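Inactive Zymogen C11 Protease (Parabacteroides distasonis, PDB 6MZO) is an inactive zymogen of a clostripain-like C11 cysteine protease of clan CD, probably converted to the active peptidase by proteolytic processing. Local coordinates at residues Pro12-Ile17 against Asp98-Glu103; Cys242-His247 against Glu288-Ala293; Val257-Leu262 against Ile333-Glu338. All coordinates share one frame; numbering follows the deposited sequence.

Contact 1: residues Pro12-Ile17 against Asp98-Glu103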
ATOM      1  N   PRO A  12       1.568  23.232   5.428  1.00 31.61           N
ATOM      2  CA  PRO A  12       2.382  22.684   4.373  1.00 29.57           C
ATOM      3  C   PRO A  12       1.694  21.429   3.827  1.00 30.38           C
ATOM      4  O   PRO A  12       1.886  21.081   2.658  1.00 26.34           O
ATOM      5  CB  PRO A  12       3.702  22.325   5.096  1.00 31.55           C
ATOM      6  CG  PRO A  12       3.812  23.506   6.109  1.00 36.37           C
ATOM      7  CD  PRO A  12       2.371  23.535   6.640  1.00 35.10           C
ATOM      8  N   ARG A  13       0.927  20.746   4.687  1.00 24.85           N
ATOM      9  CA  ARG A  13       0.245  19.534   4.216  1.00 23.27           C
ATOM     10  C   ARG A  13      -1.000  19.266   5.075  1.00 23.67           C
ATOM     11  O   ARG A  13      -0.995  19.519   6.301  1.00 24.27           O
ATOM     12  CB  ARG A  13       1.159  18.307   4.256  1.00 22.04           C
ATOM     13  CG  ARG A  13       0.510  17.015   3.644  1.00 20.17           C
ATOM     14  CD  ARG A  13       1.579  15.932   3.270  1.00 22.92           C
ATOM     15  NE  ARG A  13       2.512  16.549   2.355  1.00 21.12           N
ATOM     16  CZ  ARG A  13       3.724  17.032   2.702  1.00 24.55           C
ATOM     17  NH1 ARG A  13       4.262  16.743   3.882  1.00 21.50           N
ATOM     18  NH2 ARG A  13       4.358  17.821   1.831  1.00 23.56           N
ATOM     19  N   THR A  14      -2.059  18.745   4.449  1.00 22.57           N
ATOM     20  CA  THR A  14      -3.124  18.115   5.193  1.00 22.36           C
ATOM     21  C   THR A  14      -3.082  16.613   4.929  1.00 23.80           C
ATOM     22  O   THR A  14      -3.003  16.234   3.787  1.00 21.94           O
ATOM     23  CB  THR A  14      -4.510  18.655   4.747  1.00 24.75           C
ATOM     24  OG1 THR A  14      -4.673  19.981   5.252  1.00 25.78           O
ATOM     25  CG2 THR A  14      -5.649  17.820   5.213  1.00 24.11           C
ATOM     26  N   VAL A  15      -2.988  15.821   5.975  1.00 19.33           N
ATOM     27  CA  VAL A  15      -2.995  14.342   5.814  1.00 17.76           C
ATOM     28  C   VAL A  15      -4.285  13.749   6.415  1.00 20.30           C
ATOM     29  O   VAL A  15      -4.721  14.097   7.519  1.00 19.98           O
ATOM     30  CB  VAL A  15      -1.772  13.749   6.548  1.00 20.08           C
ATOM     31  CG1 VAL A  15      -1.818  12.177   6.500  1.00 19.78           C
ATOM     32  CG2 VAL A  15      -0.437  14.222   5.909  1.00 20.53           C
ATOM     33  N   LEU A  16      -4.906  12.847   5.645  1.00 20.31           N
ATOM     34  CA  LEU A  16      -6.056  12.049   6.053  1.00 20.20           C
ATOM     35  C   LEU A  16      -5.562  10.616   6.265  1.00 20.67           C
ATOM     36  O   LEU A  16      -4.917  10.050   5.375  1.00 20.24           O
ATOM     37  CB  LEU A  16      -7.164  12.061   4.961  1.00 23.01           C
ATOM     38  CG  LEU A  16      -8.237  10.964   5.196  1.00 23.44           C
ATOM     39  CD1 LEU A  16      -9.022  11.335   6.471  1.00 24.08           C
ATOM     40  CD2 LEU A  16      -9.132  10.956   3.924  1.00 24.49           C
ATOM     41  N   ILE A  17      -5.832  10.117   7.476  1.00 19.76           N
ATOM     42  CA  ILE A  17      -5.606   8.672   7.760  1.00 19.96           C
ATOM     43  C   ILE A  17      -6.992   8.040   7.857  1.00 21.78           C
ATOM     44  O   ILE A  17      -7.806   8.391   8.736  1.00 21.37           O
ATOM     45  CB  ILE A  17      -4.771   8.492   9.059  1.00 19.65           C
ATOM     46  CG1 ILE A  17      -3.472   9.321   9.036  1.00 18.30           C
ATOM     47  CG2 ILE A  17      -4.593   6.924   9.272  1.00 19.38           C
ATOM     48  CD1 ILE A  17      -2.523   9.013  10.269  1.00 18.61           C
ATOM     49  N   ASP A  98     -13.004  14.747  -0.057  1.00 36.34           N
ATOM     50  CA  ASP A  98     -13.505  16.036  -0.470  1.00 36.11           C
ATOM     51  C   ASP A  98     -13.753  16.933   0.716  1.00 38.38           C
ATOM     52  O   ASP A  98     -13.454  18.149   0.668  1.00 39.86           O
ATOM     53  CB  ASP A  98     -14.823  15.897  -1.277  1.00 38.54           C
ATOM     54  CG  ASP A  98     -14.598  15.294  -2.636  1.00 39.50           C
ATOM     55  OD1 ASP A  98     -13.467  15.295  -3.133  1.00 40.35           O
ATOM     56  OD2 ASP A  98     -15.577  14.806  -3.237  1.00 42.92           O
ATOM     57  N   LYS A  99     -14.361  16.357   1.757  1.00 37.55           N
ATOM     58  CA  LYS A  99     -14.654  17.172   2.941  1.00 36.32           C
ATOM     59  C   LYS A  99     -13.358  17.694   3.593  1.00 35.64           C
ATOM     60  O   LYS A  99     -13.244  18.873   3.965  1.00 39.28           O
ATOM     61  CB  LYS A  99     -15.501  16.374   3.946  1.00 39.36           C
ATOM     62  CG  LYS A  99     -15.638  17.089   5.268  1.00 45.04           C
ATOM     63  CD  LYS A  99     -16.708  16.511   6.174  1.00 51.04           C
ATOM     64  CE  LYS A  99     -16.967  17.462   7.380  1.00 55.11           C
ATOM     65  NZ  LYS A  99     -17.771  18.627   6.936  1.00 53.37           N
ATOM     66  N   VAL A 100     -12.374  16.809   3.717  1.00 32.51           N
ATOM     67  CA  VAL A 100     -11.138  17.233   4.336  1.00 32.46           C
ATOM     68  C   VAL A 100     -10.446  18.334   3.525  1.00 33.84           C
ATOM     69  O   VAL A 100      -9.905  19.259   4.098  1.00 34.26           O
ATOM     70  CB  VAL A 100     -10.249  15.996   4.494  1.00 29.30           C
ATOM     71  CG1 VAL A 100      -8.804  16.377   4.795  1.00 28.48           C
ATOM     72  CG2 VAL A 100     -10.866  15.086   5.571  1.00 31.87           C
ATOM     73  N   GLN A 101     -10.431  18.213   2.191  1.00 35.00           N
ATOM     74  CA  GLN A 101      -9.745  19.197   1.348  1.00 36.70           C
ATOM     75  C   GLN A 101     -10.481  20.520   1.408  1.00 38.92           C
ATOM     76  O   GLN A 101      -9.852  21.605   1.413  1.00 41.68           O
ATOM     77  CB  GLN A 101      -9.631  18.706  -0.094  1.00 35.21           C
ATOM     78  CG  GLN A 101      -8.620  17.596  -0.264  1.00 32.49           C
ATOM     79  CD  GLN A 101      -8.365  17.210  -1.716  1.00 33.14           C
ATOM     80  OE1 GLN A 101      -9.278  17.266  -2.530  1.00 37.19           O
ATOM     81  NE2 GLN A 101      -7.119  16.829  -2.031  1.00 33.86           N
ATOM     82  N   LYS A 102     -11.808  20.453   1.485  1.00 35.98           N
ATOM     83  CA  LYS A 102     -12.609  21.679   1.564  1.00 38.20           C
ATOM     84  C   LYS A 102     -12.415  22.406   2.901  1.00 37.73           C
ATOM     85  O   LYS A 102     -12.338  23.656   2.947  1.00 42.26           O
ATOM     86  CB  LYS A 102     -14.075  21.331   1.315  1.00 37.99           C
ATOM     87  N   GLU A 103     -12.322  21.673   3.997  1.00 37.14           N
ATOM     88  CA  GLU A 103     -12.275  22.316   5.311  1.00 37.07           C
ATOM     89  C   GLU A 103     -10.864  22.537   5.814  1.00 35.98           C
ATOM     90  O   GLU A 103     -10.630  23.432   6.666  1.00 38.74           O
ATOM     91  CB  GLU A 103     -13.074  21.517   6.327  1.00 40.66           C
ATOM     92  CG  GLU A 103     -14.474  21.253   5.836  1.00 48.21           C
ATOM     93  CD  GLU A 103     -15.421  20.667   6.871  1.00 62.09           C
ATOM     94  OE1 GLU A 103     -14.978  20.306   7.984  1.00 67.43           O
ATOM     95  OE2 GLU A 103     -16.630  20.555   6.560  1.00 69.61           O
TER

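Contact 2: residues Cys242-His247 against Glu288-Ala293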
ATOM      1  N   CYS A 242       9.326  -3.199 -19.182  1.00 30.57           N
ATOM      2  CA  CYS A 242       8.730  -4.530 -19.018  1.00 26.65           C
ATOM      3  C   CYS A 242       7.972  -4.929 -20.249  1.00 28.77           C
ATOM      4  O   CYS A 242       7.967  -6.127 -20.617  1.00 29.17           O
ATOM      5  CB  CYS A 242       7.797  -4.559 -17.783  1.00 24.96           C
ATOM      6  SG  CYS A 242       8.740  -4.467 -16.250  1.00 28.11           S
ATOM      7  N   ARG A 243       7.399  -3.941 -20.941  1.00 28.04           N
ATOM      8  CA  ARG A 243       6.654  -4.275 -22.135  1.00 31.37           C
ATOM      9  C   ARG A 243       7.548  -5.031 -23.130  1.00 31.54           C
ATOM     10  O   ARG A 243       7.096  -6.033 -23.784  1.00 32.76           O
ATOM     11  CB  ARG A 243       6.098  -2.982 -22.773  1.00 31.52           C
ATOM     12  CG  ARG A 243       5.309  -3.268 -24.076  1.00 35.35           C
ATOM     13  CD  ARG A 243       4.820  -1.939 -24.668  1.00 46.68           C
ATOM     14  NE  ARG A 243       4.273  -1.101 -23.624  1.00 56.96           N
ATOM     15  CZ  ARG A 243       4.746   0.094 -23.269  1.00 62.81           C
ATOM     16  NH1 ARG A 243       5.759   0.643 -23.942  1.00 65.87           N
ATOM     17  NH2 ARG A 243       4.177   0.741 -22.249  1.00 60.68           N
ATOM     18  N   THR A 244       8.835  -4.672 -23.142  1.00 34.40           N
ATOM     19  CA  THR A 244       9.708  -5.261 -24.187  1.00 35.33           C
ATOM     20  C   THR A 244       9.885  -6.764 -24.002  1.00 32.70           C
ATOM     21  O   THR A 244      10.035  -7.497 -24.997  1.00 36.34           O
ATOM     22  CB  THR A 244      11.092  -4.583 -24.243  1.00 40.81           C
ATOM     23  OG1 THR A 244      11.819  -4.847 -23.040  1.00 45.42           O
ATOM     24  CG2 THR A 244      10.941  -3.068 -24.380  1.00 37.65           C
ATOM     25  N   LEU A 245       9.736  -7.255 -22.770  1.00 31.14           N
ATOM     26  CA  LEU A 245       9.900  -8.678 -22.535  1.00 29.55           C
ATOM     27  C   LEU A 245       8.577  -9.398 -22.361  1.00 33.41           C
ATOM     28  O   LEU A 245       8.541 -10.617 -22.499  1.00 33.26           O
ATOM     29  CB  LEU A 245      10.817  -8.954 -21.321  1.00 32.85           C
ATOM     30  CG  LEU A 245      10.336  -8.602 -19.892  1.00 30.21           C
ATOM     31  CD1 LEU A 245      10.193  -9.838 -19.029  1.00 28.45           C
ATOM     32  CD2 LEU A 245      11.270  -7.640 -19.188  1.00 30.60           C
ATOM     33  N   PHE A 246       7.478  -8.688 -22.087  1.00 28.56           N
ATOM     34  CA  PHE A 246       6.217  -9.406 -21.876  1.00 26.13           C
ATOM     35  C   PHE A 246       5.316  -9.435 -23.117  1.00 30.94           C
ATOM     36  O   PHE A 246       4.488 -10.347 -23.269  1.00 28.32           O
ATOM     37  CB  PHE A 246       5.448  -8.768 -20.703  1.00 25.00           C
ATOM     38  CG  PHE A 246       5.944  -9.194 -19.383  1.00 25.75           C
ATOM     39  CD1 PHE A 246       5.666 -10.476 -18.924  1.00 28.05           C
ATOM     40  CD2 PHE A 246       6.656  -8.302 -18.561  1.00 26.48           C
ATOM     41  CE1 PHE A 246       6.126 -10.890 -17.686  1.00 25.75           C
ATOM     42  CE2 PHE A 246       7.076  -8.707 -17.298  1.00 23.18           C
ATOM     43  CZ  PHE A 246       6.811 -10.002 -16.862  1.00 25.36           C
ATOM     44  N   HIS A 247       5.460  -8.432 -23.976  1.00 32.94           N
ATOM     45  CA  HIS A 247       4.443  -8.221 -25.015  1.00 34.82           C
ATOM     46  C   HIS A 247       4.475  -9.316 -26.085  1.00 33.40           C
ATOM     47  O   HIS A 247       3.524  -9.417 -26.907  1.00 34.43           O
ATOM     48  CB  HIS A 247       4.591  -6.830 -25.664  1.00 37.90           C
ATOM     49  CG  HIS A 247       5.733  -6.723 -26.628  1.00 42.40           C
ATOM     50  ND1 HIS A 247       6.972  -7.279 -26.393  1.00 44.54           N
ATOM     51  CD2 HIS A 247       5.811  -6.154 -27.850  1.00 51.90           C
ATOM     52  CE1 HIS A 247       7.763  -7.057 -27.424  1.00 49.49           C
ATOM     53  NE2 HIS A 247       7.077  -6.390 -28.330  1.00 55.25           N
ATOM     54  N   GLU A 288      19.271 -11.294 -21.448  1.00 40.49           N
ATOM     55  CA  GLU A 288      20.244 -10.624 -20.600  1.00 43.48           C
ATOM     56  C   GLU A 288      20.132  -9.123 -20.781  1.00 40.36           C
ATOM     57  O   GLU A 288      20.152  -8.367 -19.806  1.00 41.85           O
ATOM     58  CB  GLU A 288      21.650 -11.084 -20.906  1.00 47.14           C
ATOM     59  CG  GLU A 288      22.693 -10.497 -19.960  1.00 58.34           C
ATOM     60  CD  GLU A 288      24.097 -10.810 -20.434  1.00 72.62           C
ATOM     61  OE1 GLU A 288      24.976  -9.908 -20.394  1.00 77.42           O
ATOM     62  OE2 GLU A 288      24.309 -11.966 -20.886  1.00 76.83           O
ATOM     63  N   GLU A 289      19.983  -8.709 -22.036  1.00 41.15           N
ATOM     64  CA  GLU A 289      19.842  -7.284 -22.341  1.00 41.31           C
ATOM     65  C   GLU A 289      18.588  -6.668 -21.704  1.00 39.35           C
ATOM     66  O   GLU A 289      18.637  -5.625 -21.038  1.00 38.74           O
ATOM     67  CB  GLU A 289      19.803  -7.094 -23.854  1.00 46.80           C
ATOM     68  CG  GLU A 289      19.857  -5.654 -24.306  1.00 59.20           C
ATOM     69  CD  GLU A 289      20.022  -5.533 -25.822  1.00 70.64           C
ATOM     70  OE1 GLU A 289      19.193  -4.846 -26.459  1.00 73.61           O
ATOM     71  OE2 GLU A 289      20.990  -6.099 -26.382  1.00 75.78           O
ATOM     72  N   GLN A 290      17.436  -7.323 -21.897  1.00 37.48           N
ATOM     73  CA  GLN A 290      16.203  -6.878 -21.245  1.00 32.65           C
ATOM     74  C   GLN A 290      16.296  -6.853 -19.719  1.00 30.56           C
ATOM     75  O   GLN A 290      15.757  -5.953 -19.065  1.00 31.77           O
ATOM     76  CB  GLN A 290      15.051  -7.818 -21.671  1.00 33.54           C
ATOM     77  CG  GLN A 290      14.721  -7.683 -23.138  1.00 33.97           C
ATOM     78  CD  GLN A 290      13.898  -8.836 -23.688  1.00 36.80           C
ATOM     79  OE1 GLN A 290      13.695  -9.872 -23.029  1.00 34.56           O
ATOM     80  NE2 GLN A 290      13.440  -8.671 -24.925  1.00 38.62           N
ATOM     81  N   TYR A 291      16.949  -7.860 -19.135  1.00 31.16           N
ATOM     82  CA  TYR A 291      17.093  -7.920 -17.685  1.00 29.52           C
ATOM     83  C   TYR A 291      17.952  -6.766 -17.189  1.00 32.08           C
ATOM     84  O   TYR A 291      17.599  -6.160 -16.155  1.00 31.45           O
ATOM     85  CB  TYR A 291      17.682  -9.253 -17.242  1.00 34.23           C
ATOM     86  CG  TYR A 291      17.671  -9.517 -15.739  1.00 32.86           C
ATOM     87  CD1 TYR A 291      16.534  -9.293 -14.951  1.00 30.13           C
ATOM     88  CD2 TYR A 291      18.783 -10.047 -15.126  1.00 38.31           C
ATOM     89  CE1 TYR A 291      16.544  -9.549 -13.567  1.00 30.05           C
ATOM     90  CE2 TYR A 291      18.803 -10.336 -13.763  1.00 38.95           C
ATOM     91  CZ  TYR A 291      17.685 -10.098 -12.993  1.00 34.98           C
ATOM     92  OH  TYR A 291      17.763 -10.405 -11.650  1.00 33.54           O
ATOM     93  N   ASN A 292      19.022  -6.414 -17.906  1.00 36.32           N
ATOM     94  CA  ASN A 292      19.869  -5.309 -17.446  1.00 40.77           C
ATOM     95  C   ASN A 292      19.062  -4.014 -17.523  1.00 39.25           C
ATOM     96  O   ASN A 292      19.128  -3.189 -16.605  1.00 37.58           O
ATOM     97  CB  ASN A 292      21.153  -5.229 -18.266  1.00 45.08           C
ATOM     98  CG  ASN A 292      22.147  -6.346 -17.900  1.00 47.03           C
ATOM     99  OD1 ASN A 292      22.054  -6.969 -16.827  1.00 50.28           O
ATOM    100  ND2 ASN A 292      23.082  -6.599 -18.776  1.00 47.68           N
ATOM    101  N   ALA A 293      18.270  -3.861 -18.589  1.00 37.95           N
ATOM    102  CA  ALA A 293      17.419  -2.650 -18.731  1.00 36.33           C
ATOM    103  C   ALA A 293      16.378  -2.575 -17.607  1.00 34.55           C
ATOM    104  O   ALA A 293      16.115  -1.508 -17.031  1.00 33.27           O
ATOM    105  CB  ALA A 293      16.723  -2.621 -20.064  1.00 38.05           C
TER
HETATM  106  O   HOH W   1      11.004 -10.205 -25.902  1.00 36.97           O

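Contact 3: residues Val257-Leu262 against Ile333-Glu338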
ATOM      1  N   VAL A 257       7.017 -20.940 -16.908  1.00 34.07           N
ATOM      2  CA  VAL A 257       7.816 -20.503 -15.779  1.00 33.72           C
ATOM      3  C   VAL A 257       7.457 -21.302 -14.531  1.00 36.47           C
ATOM      4  O   VAL A 257       6.295 -21.297 -14.121  1.00 34.86           O
ATOM      5  CB  VAL A 257       7.598 -19.023 -15.469  1.00 31.06           C
ATOM      6  CG1 VAL A 257       8.344 -18.627 -14.185  1.00 30.11           C
ATOM      7  CG2 VAL A 257       7.903 -18.143 -16.700  1.00 30.60           C
ATOM      8  N   PRO A 258       8.448 -21.939 -13.894  1.00 38.14           N
ATOM      9  CA  PRO A 258       8.113 -22.775 -12.729  1.00 40.25           C
ATOM     10  C   PRO A 258       8.060 -21.990 -11.409  1.00 35.76           C
ATOM     11  O   PRO A 258       9.084 -21.589 -10.838  1.00 33.80           O
ATOM     12  CB  PRO A 258       9.255 -23.809 -12.710  1.00 42.03           C
ATOM     13  CG  PRO A 258      10.455 -23.045 -13.198  1.00 43.96           C
ATOM     14  CD  PRO A 258       9.902 -21.948 -14.181  1.00 38.67           C
ATOM     15  N   VAL A 259       6.850 -21.791 -10.896  1.00 35.57           N
ATOM     16  CA  VAL A 259       6.729 -20.983  -9.678  1.00 30.74           C
ATOM     17  C   VAL A 259       7.388 -21.613  -8.460  1.00 30.78           C
ATOM     18  O   VAL A 259       7.678 -20.926  -7.500  1.00 32.85           O
ATOM     19  CB  VAL A 259       5.286 -20.668  -9.294  1.00 32.09           C
ATOM     20  CG1 VAL A 259       4.653 -19.814 -10.378  1.00 32.86           C
ATOM     21  CG2 VAL A 259       4.518 -21.961  -9.035  1.00 35.85           C
ATOM     22  N   SER A 260       7.585 -22.922  -8.500  1.00 34.57           N
ATOM     23  CA  SER A 260       8.197 -23.622  -7.378  1.00 35.01           C
ATOM     24  C   SER A 260       9.646 -23.185  -7.154  1.00 37.42           C
ATOM     25  O   SER A 260      10.210 -23.402  -6.073  1.00 40.32           O
ATOM     26  CB  SER A 260       8.124 -25.115  -7.633  1.00 37.62           C
ATOM     27  OG  SER A 260       8.945 -25.438  -8.745  1.00 39.68           O
ATOM     28  N   GLU A 261      10.202 -22.499  -8.168  1.00 34.92           N
ATOM     29  CA  GLU A 261      11.567 -21.982  -8.135  1.00 38.45           C
ATOM     30  C   GLU A 261      11.608 -20.509  -7.717  1.00 33.79           C
ATOM     31  O   GLU A 261      12.697 -19.971  -7.504  1.00 35.55           O
ATOM     32  CB  GLU A 261      12.227 -22.082  -9.515  1.00 42.51           C
ATOM     33  CG  GLU A 261      12.301 -23.483 -10.065  1.00 56.26           C
ATOM     34  CD  GLU A 261      13.056 -24.356  -9.139  1.00 69.94           C
ATOM     35  OE1 GLU A 261      14.235 -24.049  -8.870  1.00 73.67           O
ATOM     36  OE2 GLU A 261      12.453 -25.319  -8.639  1.00 76.38           O
ATOM     37  N   LEU A 262      10.444 -19.859  -7.644  1.00 27.98           N
ATOM     38  CA  LEU A 262      10.422 -18.404  -7.455  1.00 24.96           C
ATOM     39  C   LEU A 262      10.353 -17.983  -6.002  1.00 28.21           C
ATOM     40  O   LEU A 262       9.789 -18.691  -5.181  1.00 30.39           O
ATOM     41  CB  LEU A 262       9.208 -17.765  -8.147  1.00 27.93           C
ATOM     42  CG  LEU A 262       9.195 -17.815  -9.668  1.00 26.55           C
ATOM     43  CD1 LEU A 262       7.848 -17.217 -10.195  1.00 24.39           C
ATOM     44  CD2 LEU A 262      10.394 -17.033 -10.197  1.00 29.78           C
ATOM     45  N   ILE A 333       4.708  -9.202  -7.870  1.00 21.10           N
ATOM     46  CA  ILE A 333       4.134  -9.240  -9.188  1.00 19.30           C
ATOM     47  C   ILE A 333       3.204 -10.457  -9.246  1.00 19.37           C
ATOM     48  O   ILE A 333       3.498 -11.520  -8.623  1.00 21.82           O
ATOM     49  CB  ILE A 333       5.186  -9.299 -10.285  1.00 21.90           C
ATOM     50  CG1 ILE A 333       4.620  -8.914 -11.625  1.00 22.36           C
ATOM     51  CG2 ILE A 333       5.855 -10.740 -10.388  1.00 19.71           C
ATOM     52  CD1 ILE A 333       4.267  -7.347 -11.750  1.00 21.73           C
ATOM     53  N   TYR A 334       2.087 -10.325  -9.975  1.00 19.48           N
ATOM     54  CA  TYR A 334       1.286 -11.534 -10.305  1.00 21.54           C
ATOM     55  C   TYR A 334       2.052 -12.410 -11.289  1.00 21.10           C
ATOM     56  O   TYR A 334       2.603 -11.903 -12.276  1.00 24.60           O
ATOM     57  CB  TYR A 334      -0.095 -11.156 -10.929  1.00 21.72           C
ATOM     58  CG  TYR A 334      -0.941 -12.390 -11.271  1.00 24.10           C
ATOM     59  CD1 TYR A 334      -1.314 -13.278 -10.256  1.00 24.80           C
ATOM     60  CD2 TYR A 334      -1.353 -12.658 -12.601  1.00 23.17           C
ATOM     61  CE1 TYR A 334      -2.024 -14.441 -10.555  1.00 26.84           C
ATOM     62  CE2 TYR A 334      -2.117 -13.805 -12.886  1.00 25.65           C
ATOM     63  CZ  TYR A 334      -2.433 -14.672 -11.854  1.00 28.37           C
ATOM     64  OH  TYR A 334      -3.193 -15.787 -12.114  1.00 29.19           O
ATOM     65  N   VAL A 335       2.008 -13.744 -11.082  1.00 21.76           N
ATOM     66  CA  VAL A 335       2.639 -14.655 -12.042  1.00 20.89           C
ATOM     67  C   VAL A 335       1.501 -15.509 -12.650  1.00 24.43           C
ATOM     68  O   VAL A 335       0.965 -16.371 -11.969  1.00 24.52           O
ATOM     69  CB  VAL A 335       3.666 -15.558 -11.343  1.00 21.30           C
ATOM     70  CG1 VAL A 335       4.160 -16.651 -12.327  1.00 24.72           C
ATOM     71  CG2 VAL A 335       4.857 -14.663 -10.827  1.00 21.45           C
ATOM     72  N   PRO A 336       1.198 -15.306 -13.948  1.00 25.35           N
ATOM     73  CA  PRO A 336       0.160 -16.135 -14.547  1.00 26.54           C
ATOM     74  C   PRO A 336       0.531 -17.637 -14.510  1.00 26.51           C
ATOM     75  O   PRO A 336       1.689 -18.052 -14.712  1.00 27.55           O
ATOM     76  CB  PRO A 336       0.103 -15.661 -15.998  1.00 26.09           C
ATOM     77  CG  PRO A 336       0.413 -14.122 -15.833  1.00 25.67           C
ATOM     78  CD  PRO A 336       1.544 -14.130 -14.793  1.00 23.68           C
ATOM     79  N   GLN A 337      -0.481 -18.425 -14.223  1.00 24.99           N
ATOM     80  CA  GLN A 337      -0.301 -19.866 -14.019  1.00 27.77           C
ATOM     81  C   GLN A 337      -1.439 -20.638 -14.653  1.00 31.68           C
ATOM     82  O   GLN A 337      -2.619 -20.233 -14.603  1.00 32.06           O
ATOM     83  CB  GLN A 337      -0.225 -20.185 -12.521  1.00 30.10           C
ATOM     84  CG  GLN A 337       1.018 -19.583 -11.848  1.00 26.79           C
ATOM     85  CD  GLN A 337       0.895 -19.539 -10.336  1.00 28.41           C
ATOM     86  OE1 GLN A 337       0.865 -20.595  -9.652  1.00 29.94           O
ATOM     87  NE2 GLN A 337       0.801 -18.315  -9.794  1.00 24.28           N
ATOM     88  N   GLU A 338      -1.094 -21.765 -15.243  1.00 30.51           N
ATOM     89  CA  GLU A 338      -2.078 -22.587 -15.949  1.00 32.68           C
ATOM     90  C   GLU A 338      -3.194 -23.027 -14.998  1.00 36.50           C
ATOM     91  O   GLU A 338      -4.379 -23.133 -15.377  1.00 39.02           O
ATOM     92  CB  GLU A 338      -1.384 -23.793 -16.563  1.00 36.81           C
ATOM     93  CG  GLU A 338      -2.296 -24.582 -17.515  1.00 42.79           C
ATOM     94  CD  GLU A 338      -1.592 -25.771 -18.147  1.00 46.85           C
ATOM     95  OE1 GLU A 338      -0.361 -25.923 -18.013  1.00 49.60           O
ATOM     96  OE2 GLU A 338      -2.287 -26.588 -18.766  1.00 48.98           O
TER
HETATM   97  O   HOH W   2       3.374 -20.522 -14.391  1.00 32.06           O

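Contact 1: residues Pro12-Ile17 against Asp98-Glu103
With CG2 of T14 and CG1 of V100 each anti to its own backbone nitrogen (T14 chi1 -73°, measured to OG1; V100 chi1 165°), the two methyl groups are brought together between the strand and the helix. They meet at 3.5 Å (T14 CG2 to V100 CG1), closer than methyl carbons usually sit, so the packing is tight. The two side chains run at a slant to one another, and only one branch of each takes part in the closest approach. The same torsion at T14 puts OG1 beside the backbone nitrogen, on a different side of CB from the methyl that meets the valine: the hydroxyl bonds instead to Y104 O and to N49 ND2. T14 thus turns a methyl to the helix while its buried oxygen is satisfied by polar neighbours.

The second branch of V100, CG2, faces L16 two residues further along the strand. CD1 of L16 comes to 4.3 Å from V100 CG2, a looser, purely apolar contact. V100 therefore serves two residues of the strand with its two methyls, CG1 for T14 and CG2 for L16. Both strand residues direct their CB atoms toward the helix, whereas V15 between them points the other way.

L51 and L63, on strands 49-54 and 62-69, also touch V100, while L111 of strand 109-115 adjoins L16, so the valine is set into a wider apolar layer. The contact places helix 90-103 against one face of the large mixed sheet, over strand 14-19, which runs parallel to both its neighbours, 49-54 and 109-115. Such helix-on-sheet packing is characteristic of the alpha/beta/alpha sandwich of caspase-like clan CD peptidases, to which the clostripain family belongs.

Contact 2: residues Cys242-His247 against Glu288-Ala293
Q290 sends its side chain from helix 288-301 across to T244 and L245 of helix 235-246. Its CB points toward that helix, and CG follows with a chi1 of -67°, beside the backbone nitrogen, passing the hydroxyl of T244 at 4.1 Å (Q290 CG to T244 OG1). The two side chains run past one another in opposite directions, and the contact is one of van der Waals reach: T244 OG1 bonds to T241 O within its own helix.

Beyond CG the chain is extended, which carries the amide over to L245. CD lies 3.9 Å from L245 CB, and OE1 comes nearer still, 3.5 Å from the same L245 CB, a carbonyl oxygen resting against a methylene. That oxygen also accepts from T287 N, just before the segment, a bond that should limit the turning of the amide. The other tip atom, NE2, stands 3.6 Å from T244 O, and a water beside the pair bridges them: it accepts from Q290 NE2 at 3.0 Å and lies equally far from T244 O, to which it can donate. L245 itself packs on V282 of helix 278-283 and lays CD1 over one face of the F246 ring.

The chemistry is thus that of a partly buried helix-helix seam in which a glutamine makes both apolar and polar contacts. CG and CD lie against T244 and L245, the oxygen is held at its own helix start, and the nitrogen reaches the facing backbone through a single water, probably a joint more tolerant of small shifts than a direct bond.

Contact 3: residues Val257-Leu262 against Ile333-Glu338
V259, in the 3-10 turn 259-261, pushes its CG1 methyl into the angle between V335 and Q337. Its chi1 of -64° sets CG1 beside the backbone nitrogen and leaves CG2 in the more confined position between nitrogen and carbonyl carbon. V259 CG1 approaches V335 CG1 at 3.7 Å, the two valines sliding past each other. V335 holds this CG1 anti to its backbone nitrogen (chi1 171°), and its other methyl, CG2, is turned to L262. There the side chains reach toward each other, tip to tip, with L262 CD1 at 4.0 Å from V335 CG2.

Q337 meets the same V259 methyl from a second direction. The extended chain beyond CG brings the amide over, crossing the valine at about a right angle, and CD comes to 3.8 Å from V259 CG1. Q337 OE1 lies 3.9 Å from V259 CG2, so both methyls of V259 touch the amide. The amide is fixed by a bond from Q337 NE2 to V335 O, 2.9 Å long and fairly straight (161° at the hydrogen), lying in both the carbonyl plane and the amide plane; the same nitrogen also bonds to H273 O. Replacing Q337 by an alanine removes the amide, which would probably leave V335 O and H273 O without this donor and V259 CG1 without the group packed against it.

A water links the two backbones beside the apolar patch, 3.0 Å from V257 O and from P336 O. Y276 of strand 275-277 touches V259, L262, V335 and Q337 alike. The arrangement is that of a loop, carrying one 3-10 turn, packed over the end of a small two-stranded antiparallel sheet, 275-277 with 332-334, where the chain leaves strand 332-334 for helix 341-347.

Contact 1 is a buried contact on the large mixed sheet, on the opposite side of the chain's centre from the other two and about 40 Å from each, centre to centre. Contacts 2 and 3 lie on the same side, about 17 Å apart between centres, and their segments alternate along the chain; helix 278-283 borders both. Chemistry follows place: contact 1 joins helix to strand through methyl groups alone, contact 2 joins two helices at a partly exposed seam with a glutamine and a water, and contact 3, buried but made by loops, combines valine and leucine methyls with a glutamine amide and a water between backbone carbonyls.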